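Local coordinates for uncharacterized protein (Legionella longbeachae NSW150, PDB 4JZA) that probably dephosphorylates phosphoinositide lipids, as a phosphatidylinositol 3-phosphatase that a bacterial pathogen would use to alter host membrane lipids, at residues T212-V217 and K286-D291; N703-F708 and Q735-M740; L599-H604 and R635-S640; E133-M138 and E315-F320. One frame throughout, in Å; residues are numbered along the deposited sequence.

Contact 1: residues T212-V217 and K286-D291; sequences TSYLEV and KFLTGD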
# COMPACT_ATOMS: atom_id res chain seq x y z
N THR A 212 17.32 -25.59 -23.12
CA THR A 212 17.14 -24.44 -24.03
C THR A 212 15.92 -24.56 -24.94
O THR A 212 15.74 -23.75 -25.87
CB THR A 212 18.36 -24.28 -24.99
OG1 THR A 212 18.30 -25.29 -26.00
CG2 THR A 212 19.72 -24.39 -24.26
N SER A 213 15.07 -25.57 -24.72
CA SER A 213 13.89 -25.69 -25.56
C SER A 213 12.82 -26.51 -24.89
O SER A 213 13.11 -27.23 -23.93
CB SER A 213 14.23 -26.33 -26.91
OG SER A 213 14.35 -27.74 -26.74
N TYR A 214 11.60 -26.43 -25.42
CA TYR A 214 10.48 -27.12 -24.81
C TYR A 214 10.69 -28.66 -24.99
O TYR A 214 10.51 -29.44 -24.06
CB TYR A 214 9.14 -26.60 -25.36
CG TYR A 214 8.02 -27.00 -24.44
CD1 TYR A 214 7.89 -26.46 -23.17
CD2 TYR A 214 7.12 -28.01 -24.79
CE1 TYR A 214 6.90 -26.87 -22.30
CE2 TYR A 214 6.13 -28.42 -23.92
CZ TYR A 214 6.02 -27.85 -22.69
OH TYR A 214 5.07 -28.28 -21.84
N LEU A 215 11.17 -29.06 -26.15
CA LEU A 215 11.64 -30.44 -26.32
C LEU A 215 12.65 -30.87 -25.23
O LEU A 215 12.52 -31.95 -24.66
CB LEU A 215 12.23 -30.62 -27.72
CG LEU A 215 11.19 -30.60 -28.85
CD1 LEU A 215 11.78 -30.58 -30.27
CD2 LEU A 215 10.26 -31.80 -28.68
N GLU A 216 13.62 -30.04 -24.91
CA GLU A 216 14.54 -30.40 -23.83
C GLU A 216 13.84 -30.46 -22.46
O GLU A 216 14.26 -31.21 -21.56
CB GLU A 216 15.79 -29.51 -23.83
CG GLU A 216 16.80 -29.88 -24.92
CD GLU A 216 18.00 -28.94 -25.03
OE1 GLU A 216 18.32 -28.16 -24.07
OE2 GLU A 216 18.66 -29.00 -26.09
N VAL A 217 12.76 -29.70 -22.28
CA VAL A 217 12.01 -29.80 -21.02
C VAL A 217 11.33 -31.14 -20.86
O VAL A 217 11.49 -31.80 -19.84
CB VAL A 217 10.96 -28.68 -20.89
CG1 VAL A 217 10.10 -28.89 -19.64
CG2 VAL A 217 11.68 -27.34 -20.82
N LYS A 286 1.90 -35.40 -17.68
CA LYS A 286 0.69 -35.22 -18.45
C LYS A 286 0.47 -33.75 -18.77
O LYS A 286 0.07 -33.41 -19.87
CB LYS A 286 -0.51 -35.80 -17.70
CG LYS A 286 -1.55 -36.46 -18.59
CD LYS A 286 -2.72 -35.54 -18.93
CE LYS A 286 -3.67 -35.31 -17.75
NZ LYS A 286 -4.43 -36.53 -17.36
N PHE A 287 0.75 -32.87 -17.81
CA PHE A 287 0.59 -31.44 -18.05
C PHE A 287 1.46 -30.96 -19.22
O PHE A 287 1.00 -30.24 -20.11
CB PHE A 287 0.96 -30.66 -16.80
CG PHE A 287 0.97 -29.15 -16.98
CD1 PHE A 287 -0.21 -28.45 -17.00
CD2 PHE A 287 2.18 -28.44 -17.12
CE1 PHE A 287 -0.19 -27.07 -17.15
CE2 PHE A 287 2.20 -27.07 -17.28
CZ PHE A 287 1.01 -26.38 -17.28
N LEU A 288 2.72 -31.38 -19.20
CA LEU A 288 3.72 -30.86 -20.13
C LEU A 288 3.37 -31.10 -21.56
O LEU A 288 3.62 -30.28 -22.40
CB LEU A 288 5.09 -31.49 -19.84
CG LEU A 288 5.77 -31.01 -18.56
CD1 LEU A 288 7.08 -31.79 -18.30
CD2 LEU A 288 6.02 -29.51 -18.62
N THR A 289 2.84 -32.28 -21.85
CA THR A 289 2.51 -32.65 -23.24
C THR A 289 1.06 -32.41 -23.50
O THR A 289 0.57 -32.79 -24.51
CB THR A 289 2.78 -34.15 -23.51
OG1 THR A 289 2.25 -34.91 -22.42
CG2 THR A 289 4.30 -34.43 -23.64
N GLY A 290 0.37 -31.80 -22.56
CA GLY A 290 -1.05 -31.50 -22.70
C GLY A 290 -1.27 -30.21 -23.47
O GLY A 290 -0.40 -29.75 -24.21
N ASP A 291 -2.43 -29.61 -23.27
CA ASP A 291 -2.88 -28.46 -24.10
C ASP A 291 -2.08 -27.18 -23.85
O ASP A 291 -2.01 -26.31 -24.69
CB ASP A 291 -4.38 -28.22 -23.89
CG ASP A 291 -5.27 -29.32 -24.55
OD1 ASP A 291 -4.95 -29.76 -25.69
OD2 ASP A 291 -6.27 -29.74 -23.91
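Two helix ends meet where Tyr214 reaches Leu288 in the helical region that includes the phosphoinositide phosphatase insertion domain: the first turn of helix 214-234 faces the last residue of helix 274-288. Tyr214 OH donates to the backbone O of Leu288 at 2.5 Å. The hydroxyl lies in the carbonyl plane on a lone pair, with a C=O...donor angle of 120°, and from the side of the tyrosine the same oxygen sits at the ring edge. The carbonyl belongs to the closing turn of its helix, and Thr289 is the first residue to leave helical geometry. With CG of Tyr214 turned anti to the backbone N (chi1 -163°), the ring is carried across to the other helix although its CB does not point there.

Helix 198-206 packs beside this junction, so three helices of the insertion region converge here: Tyr203 touches Val217, and Phe204 touches Leu288. Leu288 CD2 carries the apolar share: it lies 4.4 Å from Tyr214 CZ and 4.3 Å from Val217 CG1, which places the isobutyl group beside both the phenol and the valine one turn along. Tyr214 also touches Trp297, Lys293 and Ile296, which follow helix 274-288 in the chain. The start of the tyrosine's helix is fixed by Ser213 as N-cap, its OG accepting from Glu216 N at 3.0 Å with an N-H...acceptor angle of 163°. Glu216 turns its carboxylate back, and OE1 receives Thr212 N at 2.9 Å from above the carboxylate plane.

Contact 2: residues N703-F708 and Q735-M740; sequences NERNLF and QILELM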
# COMPACT_ATOMS: atom_id res chain seq x y z
N ASN A 703 -37.66 19.13 -32.80
CA ASN A 703 -38.89 19.89 -32.83
C ASN A 703 -39.72 19.64 -34.07
O ASN A 703 -40.82 20.13 -34.13
CB ASN A 703 -38.65 21.39 -32.57
CG ASN A 703 -38.50 21.70 -31.07
OD1 ASN A 703 -39.44 21.57 -30.30
ND2 ASN A 703 -37.30 22.08 -30.65
N GLU A 704 -39.22 18.89 -35.05
CA GLU A 704 -40.07 18.25 -36.06
C GLU A 704 -40.55 16.90 -35.52
O GLU A 704 -40.10 15.84 -35.95
CB GLU A 704 -39.31 18.03 -37.37
CG GLU A 704 -38.73 19.29 -37.99
CD GLU A 704 -39.74 20.15 -38.74
OE1 GLU A 704 -40.40 19.64 -39.70
OE2 GLU A 704 -39.83 21.36 -38.37
N ARG A 705 -41.51 16.96 -34.61
CA ARG A 705 -41.92 15.81 -33.76
C ARG A 705 -42.58 14.65 -34.52
O ARG A 705 -42.60 13.51 -34.04
CB ARG A 705 -42.84 16.29 -32.60
CG ARG A 705 -42.36 17.60 -31.95
CD ARG A 705 -43.10 17.93 -30.68
NE ARG A 705 -43.00 16.80 -29.76
CZ ARG A 705 -43.89 16.51 -28.81
NH1 ARG A 705 -44.97 17.27 -28.64
NH2 ARG A 705 -43.71 15.45 -28.03
N ASN A 706 -43.09 14.93 -35.70
CA ASN A 706 -43.70 13.90 -36.54
C ASN A 706 -42.78 12.77 -36.98
O ASN A 706 -43.23 11.65 -37.21
CB ASN A 706 -44.32 14.57 -37.76
CG ASN A 706 -45.68 15.19 -37.44
OD1 ASN A 706 -46.20 15.10 -36.29
ND2 ASN A 706 -46.30 15.80 -38.45
N LEU A 707 -41.49 13.08 -37.10
CA LEU A 707 -40.50 12.17 -37.64
C LEU A 707 -40.26 10.96 -36.77
O LEU A 707 -39.64 9.99 -37.22
CB LEU A 707 -39.16 12.91 -37.79
CG LEU A 707 -39.12 14.07 -38.77
CD1 LEU A 707 -37.72 14.67 -38.82
CD2 LEU A 707 -39.54 13.57 -40.15
N PHE A 708 -40.70 11.04 -35.51
CA PHE A 708 -40.37 10.08 -34.47
C PHE A 708 -41.48 9.08 -34.19
O PHE A 708 -41.26 8.08 -33.52
CB PHE A 708 -39.97 10.84 -33.20
CG PHE A 708 -38.78 11.71 -33.41
CD1 PHE A 708 -37.53 11.17 -33.38
CD2 PHE A 708 -38.93 13.05 -33.66
CE1 PHE A 708 -36.42 11.96 -33.60
CE2 PHE A 708 -37.84 13.85 -33.89
CZ PHE A 708 -36.58 13.29 -33.86
N GLN A 735 -38.23 12.99 -23.44
CA GLN A 735 -37.30 13.46 -22.46
C GLN A 735 -36.28 14.45 -22.95
O GLN A 735 -35.86 15.33 -22.19
CB GLN A 735 -36.55 12.29 -21.89
CG GLN A 735 -37.35 11.62 -20.80
CD GLN A 735 -36.53 10.60 -20.10
OE1 GLN A 735 -35.48 10.92 -19.47
NE2 GLN A 735 -36.96 9.36 -20.20
N ILE A 736 -35.88 14.28 -24.20
CA ILE A 736 -34.93 15.18 -24.82
C ILE A 736 -35.62 16.48 -25.17
O ILE A 736 -35.04 17.51 -25.00
CB ILE A 736 -34.22 14.52 -26.00
CG1 ILE A 736 -33.29 13.42 -25.46
CG2 ILE A 736 -33.40 15.54 -26.75
CD1 ILE A 736 -32.83 12.42 -26.50
N LEU A 737 -36.87 16.46 -25.60
CA LEU A 737 -37.64 17.72 -25.63
C LEU A 737 -37.70 18.39 -24.26
O LEU A 737 -37.41 19.58 -24.15
CB LEU A 737 -39.07 17.51 -26.13
CG LEU A 737 -39.10 17.22 -27.62
CD1 LEU A 737 -40.31 16.37 -27.95
CD2 LEU A 737 -39.10 18.48 -28.48
N GLU A 738 -38.07 17.64 -23.23
CA GLU A 738 -38.18 18.20 -21.88
C GLU A 738 -36.89 18.92 -21.49
O GLU A 738 -36.93 19.99 -20.90
CB GLU A 738 -38.50 17.12 -20.82
CG GLU A 738 -39.97 16.85 -20.45
CD GLU A 738 -40.77 18.08 -20.01
OE1 GLU A 738 -41.17 18.12 -18.83
OE2 GLU A 738 -41.04 18.99 -20.83
N LEU A 739 -35.75 18.35 -21.85
CA LEU A 739 -34.47 18.91 -21.46
C LEU A 739 -34.16 20.15 -22.24
O LEU A 739 -33.42 21.00 -21.75
CB LEU A 739 -33.35 17.92 -21.71
CG LEU A 739 -33.20 16.84 -20.62
CD1 LEU A 739 -32.31 15.67 -21.07
CD2 LEU A 739 -32.65 17.46 -19.34
N MSE A 740 -34.71 20.25 -23.44
CA MSE A 740 -34.47 21.38 -24.33
C MSE A 740 -35.50 22.45 -24.17
O MSE A 740 -35.44 23.43 -24.90
CB MSE A 740 -34.46 20.90 -25.80
CG MSE A 740 -33.09 20.30 -26.00
SE MSE A 740 -32.81 19.26 -27.63
CE MSE A 740 -31.57 20.59 -28.36
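Asn703, in the turn after helix 676-702, meets Leu737 through its amide oxygen: OD1 lies 3.6 Å from CD2 of Leu737. This is a van der Waals contact, and the polar end has its partner behind it, since Asn703 ND2 donates to His699 O in the preceding helical turn. Glu704 takes no part in the contact; its OE1 bonds to Ser812 OG. At Arg705 a short 3-10 segment, 705-707, begins, and the side chain bends at chi3 (55°), bringing its guanidinium end over to the same leucine. Arg705 NE stands 3.3 Å from Leu737 CD1 and Arg705 NH2 3.5 Å from that methyl, in an oblique approach that favours neither face nor edge. Leu737 therefore divides its two branches, CD1 to the arginine and CD2 to the asparagine, and the leucine also touches Ile702. Further on, Leu707 and Phe708 turn to helix 772-782 and meet Ala773. No hydrogen bond crosses between 703-708 and 735-740, and the contact lies at the surface. It is plain helix-to-loop packing within the phosphoinositide phosphatase C-terminal domain, a leucine of helix 731-740 set against the turn that follows the long helix 676-702.

Contact 3: residues L599-H604 and R635-S640; sequences LYMSRH and RKRLDS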
# COMPACT_ATOMS: atom_id res chain seq x y z
N LEU A 599 7.33 14.55 23.72
CA LEU A 599 7.89 13.88 22.56
C LEU A 599 6.77 13.49 21.61
O LEU A 599 6.85 13.78 20.43
CB LEU A 599 8.72 12.67 22.97
CG LEU A 599 10.08 13.02 23.64
CD1 LEU A 599 10.80 11.75 23.99
CD2 LEU A 599 11.01 13.83 22.77
N TYR A 600 5.70 12.91 22.15
CA TYR A 600 4.56 12.50 21.37
C TYR A 600 4.01 13.71 20.66
O TYR A 600 3.80 13.68 19.47
CB TYR A 600 3.52 11.81 22.25
CG TYR A 600 2.34 11.27 21.47
CD1 TYR A 600 1.32 12.12 21.05
CD2 TYR A 600 2.25 9.92 21.14
CE1 TYR A 600 0.26 11.66 20.33
CE2 TYR A 600 1.21 9.44 20.40
CZ TYR A 600 0.22 10.32 19.99
OH TYR A 600 -0.83 9.85 19.24
N MSE A 601 3.83 14.81 21.38
CA MSE A 601 3.26 16.02 20.74
C MSE A 601 4.19 16.78 19.82
O MSE A 601 3.75 17.62 19.11
CB MSE A 601 2.76 16.96 21.80
CG MSE A 601 1.57 16.32 22.52
SE MSE A 601 0.89 17.36 24.06
CE MSE A 601 0.51 19.01 23.06
N SER A 602 5.48 16.50 19.81
CA SER A 602 6.35 17.11 18.82
C SER A 602 5.91 16.64 17.46
O SER A 602 6.08 17.35 16.42
CB SER A 602 7.81 16.73 19.06
OG SER A 602 8.01 15.34 18.89
N ARG A 603 5.35 15.42 17.47
CA ARG A 603 4.79 14.78 16.28
C ARG A 603 5.88 14.33 15.36
O ARG A 603 5.63 14.07 14.20
CB ARG A 603 3.84 15.70 15.51
CG ARG A 603 2.62 16.14 16.28
CD ARG A 603 1.49 16.57 15.36
NE ARG A 603 0.35 15.81 15.82
CZ ARG A 603 -0.38 14.99 15.09
NH1 ARG A 603 -0.21 14.85 13.78
NH2 ARG A 603 -1.32 14.31 15.70
N HIS A 604 7.09 14.26 15.86
CA HIS A 604 8.14 13.75 15.03
C HIS A 604 7.80 12.34 14.46
O HIS A 604 7.91 12.12 13.27
CB HIS A 604 9.40 13.67 15.84
CG HIS A 604 10.51 12.95 15.15
ND1 HIS A 604 11.31 13.56 14.22
CD2 HIS A 604 10.96 11.68 15.27
CE1 HIS A 604 12.17 12.68 13.73
NE2 HIS A 604 11.98 11.53 14.36
N ARG A 635 -4.30 14.46 26.01
CA ARG A 635 -5.67 14.88 25.77
C ARG A 635 -5.96 16.23 26.37
O ARG A 635 -6.62 17.05 25.75
CB ARG A 635 -6.67 13.85 26.30
CG ARG A 635 -7.03 12.66 25.39
CD ARG A 635 -8.03 11.78 26.12
NE ARG A 635 -7.67 10.37 26.16
CZ ARG A 635 -7.51 9.66 27.27
NH1 ARG A 635 -7.64 10.21 28.45
NH2 ARG A 635 -7.19 8.36 27.21
N LYS A 636 -5.47 16.46 27.57
CA LYS A 636 -5.81 17.67 28.29
C LYS A 636 -4.93 18.80 27.78
O LYS A 636 -5.40 19.90 27.55
CB LYS A 636 -5.75 17.44 29.81
CG LYS A 636 -6.88 16.49 30.28
CD LYS A 636 -6.96 16.25 31.79
CE LYS A 636 -5.72 15.57 32.36
NZ LYS A 636 -5.87 15.29 33.81
N ARG A 637 -3.67 18.54 27.51
CA ARG A 637 -2.86 19.58 26.90
C ARG A 637 -3.45 20.15 25.58
O ARG A 637 -3.30 21.35 25.27
CB ARG A 637 -1.46 19.05 26.65
CG ARG A 637 -0.57 19.01 27.87
CD ARG A 637 0.76 18.45 27.43
NE ARG A 637 1.72 18.14 28.48
CZ ARG A 637 3.00 17.94 28.24
NH1 ARG A 637 3.46 18.06 27.01
NH2 ARG A 637 3.84 17.65 29.22
N LEU A 638 -4.09 19.27 24.80
CA LEU A 638 -4.73 19.66 23.54
C LEU A 638 -6.19 20.05 23.70
O LEU A 638 -6.81 20.45 22.74
CB LEU A 638 -4.62 18.51 22.55
CG LEU A 638 -3.21 18.18 22.06
CD1 LEU A 638 -3.20 16.86 21.33
CD2 LEU A 638 -2.72 19.26 21.13
N ASP A 639 -6.71 19.90 24.91
CA ASP A 639 -8.06 20.21 25.30
C ASP A 639 -9.11 19.40 24.55
O ASP A 639 -10.21 19.87 24.38
CB ASP A 639 -8.33 21.74 25.14
CG ASP A 639 -9.48 22.26 26.03
OD1 ASP A 639 -9.66 21.74 27.17
OD2 ASP A 639 -10.20 23.20 25.59
N SER A 640 -8.79 18.18 24.12
CA SER A 640 -9.71 17.43 23.29
C SER A 640 -9.70 16.00 23.73
O SER A 640 -8.62 15.43 23.87
CB SER A 640 -9.28 17.53 21.82
OG SER A 640 -10.24 16.94 20.93
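Met601, a selenomethionine, is straight at chi2 (175°) and bends at chi3 (58°), which sends SE toward Arg637 and folds CE toward Leu638. Arg637 runs extended from CG to NE and meets the selenium mainly by its aliphatic shaft, with NH1 near as well. Met601 SE lies 3.5 Å from Arg637 CD and 3.9 Å from Arg637 CB, the two side chains crossing at a slant. The methyl Met601 CE takes the second partner, 3.8 Å from Leu638 CD2 and 3.9 Å from Leu638 CG; these two side chains run past each other in opposite senses. No hydrogen bond joins 599-604 to 635-640, so the contact rests on van der Waals packing.

Both sides are helix ends. Arg603, with positive phi, leaves helical geometry after helix 587-602, while helix 628-637 closes with a Schellman motif: Asp639 has positive phi, Ser640 N bonds back to Arg635 O at 2.9 Å and Asp639 N to Lys636 O. Leu638 thus projects from the closing turn, and the junction joins two helices at the surface. The charged end of Arg637 is engaged outside the two segments, NE in a salt bridge with Glu633 and NH1 in another with Asp598, just before Leu599, which adds a polar link between the same two helices. Pro39 and Gln37, in the loop before helix 41-62, touch Leu638 and Met601 respectively.

Contact 4: residues E133-M138 and E315-F320; sequences EQYALM and EHQQFF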
# COMPACT_ATOMS: atom_id res chain seq x y z
N GLU A 133 0.41 4.82 -5.71
CA GLU A 133 0.99 5.80 -4.82
C GLU A 133 2.31 5.31 -4.20
O GLU A 133 3.25 6.06 -4.05
CB GLU A 133 0.03 6.15 -3.70
CG GLU A 133 0.48 7.36 -2.90
CD GLU A 133 -0.19 7.50 -1.54
OE1 GLU A 133 -0.12 8.63 -1.05
OE2 GLU A 133 -0.76 6.53 -0.96
N GLN A 134 2.36 4.03 -3.84
CA GLN A 134 3.54 3.46 -3.23
C GLN A 134 4.74 3.52 -4.14
O GLN A 134 5.79 3.93 -3.73
CB GLN A 134 3.24 2.00 -2.90
CG GLN A 134 2.20 1.75 -1.81
CD GLN A 134 1.93 0.28 -1.68
OE1 GLN A 134 2.65 -0.48 -2.16
NE2 GLN A 134 0.99 -0.12 -0.98
N TYR A 135 4.56 3.07 -5.38
CA TYR A 135 5.61 3.13 -6.41
C TYR A 135 5.93 4.60 -6.74
O TYR A 135 7.11 4.93 -6.90
CB TYR A 135 5.27 2.34 -7.67
CG TYR A 135 5.50 0.88 -7.52
CD1 TYR A 135 4.51 0.05 -7.05
CD2 TYR A 135 6.70 0.30 -7.90
CE1 TYR A 135 4.72 -1.30 -6.90
CE2 TYR A 135 6.92 -1.06 -7.76
CZ TYR A 135 5.91 -1.83 -7.25
OH TYR A 135 6.09 -3.16 -7.08
N ALA A 136 4.95 5.50 -6.78
CA ALA A 136 5.32 6.93 -6.96
C ALA A 136 6.26 7.42 -5.87
O ALA A 136 7.19 8.20 -6.14
CB ALA A 136 4.11 7.88 -6.99
N LEU A 137 5.99 6.96 -4.63
CA LEU A 137 6.80 7.34 -3.48
C LEU A 137 8.21 6.70 -3.49
O LEU A 137 9.18 7.37 -3.10
CB LEU A 137 6.10 7.00 -2.17
CG LEU A 137 4.85 7.81 -1.87
CD1 LEU A 137 4.11 7.16 -0.70
CD2 LEU A 137 5.14 9.29 -1.59
N MSE A 138 8.31 5.43 -3.90
CA MSE A 138 9.60 4.78 -4.02
C MSE A 138 10.48 5.57 -4.95
O MSE A 138 11.64 5.89 -4.64
CB MSE A 138 9.35 3.40 -4.57
CG MSE A 138 10.59 2.58 -4.43
SE MSE A 138 10.29 0.75 -5.02
CE MSE A 138 10.10 0.99 -6.98
N GLU A 315 0.37 -8.06 -12.43
CA GLU A 315 0.79 -7.45 -13.65
C GLU A 315 0.94 -5.92 -13.49
O GLU A 315 1.83 -5.29 -14.04
CB GLU A 315 -0.19 -7.78 -14.76
CG GLU A 315 0.31 -7.29 -16.10
CD GLU A 315 -0.73 -7.34 -17.19
OE1 GLU A 315 -0.41 -7.97 -18.23
OE2 GLU A 315 -1.82 -6.74 -17.04
N HIS A 316 0.03 -5.32 -12.75
CA HIS A 316 0.12 -3.90 -12.51
C HIS A 316 1.40 -3.54 -11.73
O HIS A 316 2.08 -2.55 -12.06
CB HIS A 316 -1.18 -3.32 -11.90
CG HIS A 316 -1.54 -3.86 -10.55
ND1 HIS A 316 -2.45 -4.88 -10.38
CD2 HIS A 316 -1.11 -3.52 -9.32
CE1 HIS A 316 -2.56 -5.16 -9.10
NE2 HIS A 316 -1.75 -4.35 -8.43
N GLN A 317 1.77 -4.35 -10.74
CA GLN A 317 2.98 -4.04 -10.00
C GLN A 317 4.15 -3.99 -11.01
O GLN A 317 5.02 -3.14 -10.90
CB GLN A 317 3.26 -5.08 -8.89
CG GLN A 317 2.34 -4.98 -7.68
CD GLN A 317 2.98 -4.40 -6.43
OE1 GLN A 317 4.21 -4.39 -6.23
NE2 GLN A 317 2.14 -3.93 -5.58
N GLN A 318 4.16 -4.91 -11.97
CA GLN A 318 5.30 -5.05 -12.89
C GLN A 318 5.41 -3.81 -13.76
O GLN A 318 6.51 -3.27 -13.93
CB GLN A 318 5.22 -6.32 -13.69
CG GLN A 318 5.06 -7.56 -12.81
CD GLN A 318 5.20 -8.89 -13.54
OE1 GLN A 318 4.42 -9.25 -14.41
NE2 GLN A 318 6.18 -9.62 -13.16
N PHE A 319 4.27 -3.31 -14.23
CA PHE A 319 4.27 -2.07 -14.99
C PHE A 319 4.69 -0.93 -14.11
O PHE A 319 5.39 -0.05 -14.57
CB PHE A 319 2.92 -1.74 -15.60
CG PHE A 319 2.62 -2.47 -16.89
CD1 PHE A 319 3.25 -2.11 -18.07
CD2 PHE A 319 1.67 -3.48 -16.93
CE1 PHE A 319 2.95 -2.73 -19.26
CE2 PHE A 319 1.37 -4.11 -18.12
CZ PHE A 319 2.00 -3.73 -19.29
N PHE A 320 4.29 -0.93 -12.84
CA PHE A 320 4.71 0.13 -11.93
C PHE A 320 6.21 0.04 -11.73
O PHE A 320 6.93 1.05 -11.79
CB PHE A 320 4.02 0.03 -10.56
CG PHE A 320 2.52 0.26 -10.57
CD1 PHE A 320 1.88 0.83 -11.63
CD2 PHE A 320 1.77 -0.07 -9.46
CE1 PHE A 320 0.51 1.03 -11.59
CE2 PHE A 320 0.42 0.13 -9.40
CZ PHE A 320 -0.22 0.67 -10.47
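Gln317 is the first residue of 315-320 to touch 133-138, and it meets Tyr135 by its amide. Its chain bends at its second torsion, swinging OE1 to the edge of the phenol, where Tyr135 OH is hydrogen-bonded to Gln317 OE1; the very short separation is doubtful at 2.58 Å resolution. Ring and amide planes stand 75° apart. OE1 also binds Thr344 OG1, and NE2 goes to Glu131 OE1, which His316 NE2 also reaches, one turn before Tyr135, so both ends of the buried amide have partners and its rotation is fixed.

Phe320, one turn later, brings its CB over one face of Tyr135. Phe320 CB lies 3.6 Å from the centroid of the Tyr135 ring, 19° off its normal, and 3.5 Å from Tyr135 CG, a CH-pi contact. Beyond the CB the phenyl leads away, and Phe320 CD2 keeps 3.7 Å from Tyr135 CD1. The rings meet obliquely, planes at 57° and centroids 5.6 Å apart. Helix 41-62 packs against this pair, Phe58 touching Tyr135 and Leu59 touching Phe320. Here two helices close at Tyr135 and Phe320, whose CA atoms are 6.3 Å apart, in a buried helix-helix interface of the alpha/beta fold, where one tyrosine gives both a polar edge and an apolar face.

In the fold
Following the chain from the N terminus, contact 4 opens first, on helix 122-140, and closes only at helix 315-325, after a loop that includes strands 144-150 and 159-166 and the helices of the insertion region. Contact 1 opens and closes within that loop, joining helices 214-234 and 274-288; the centres of contacts 1 and 4 are about 34 Å apart. The chain then builds the rest of the mixed sheet before contact 3 closes a shorter loop between helices 587-602 and 628-637. Contact 2 comes last, a local closure in the C-terminal domain. Contacts 3 and 2 follow in series and none cross; contacts 1 and 3 lie on opposite sides of the chain's centre.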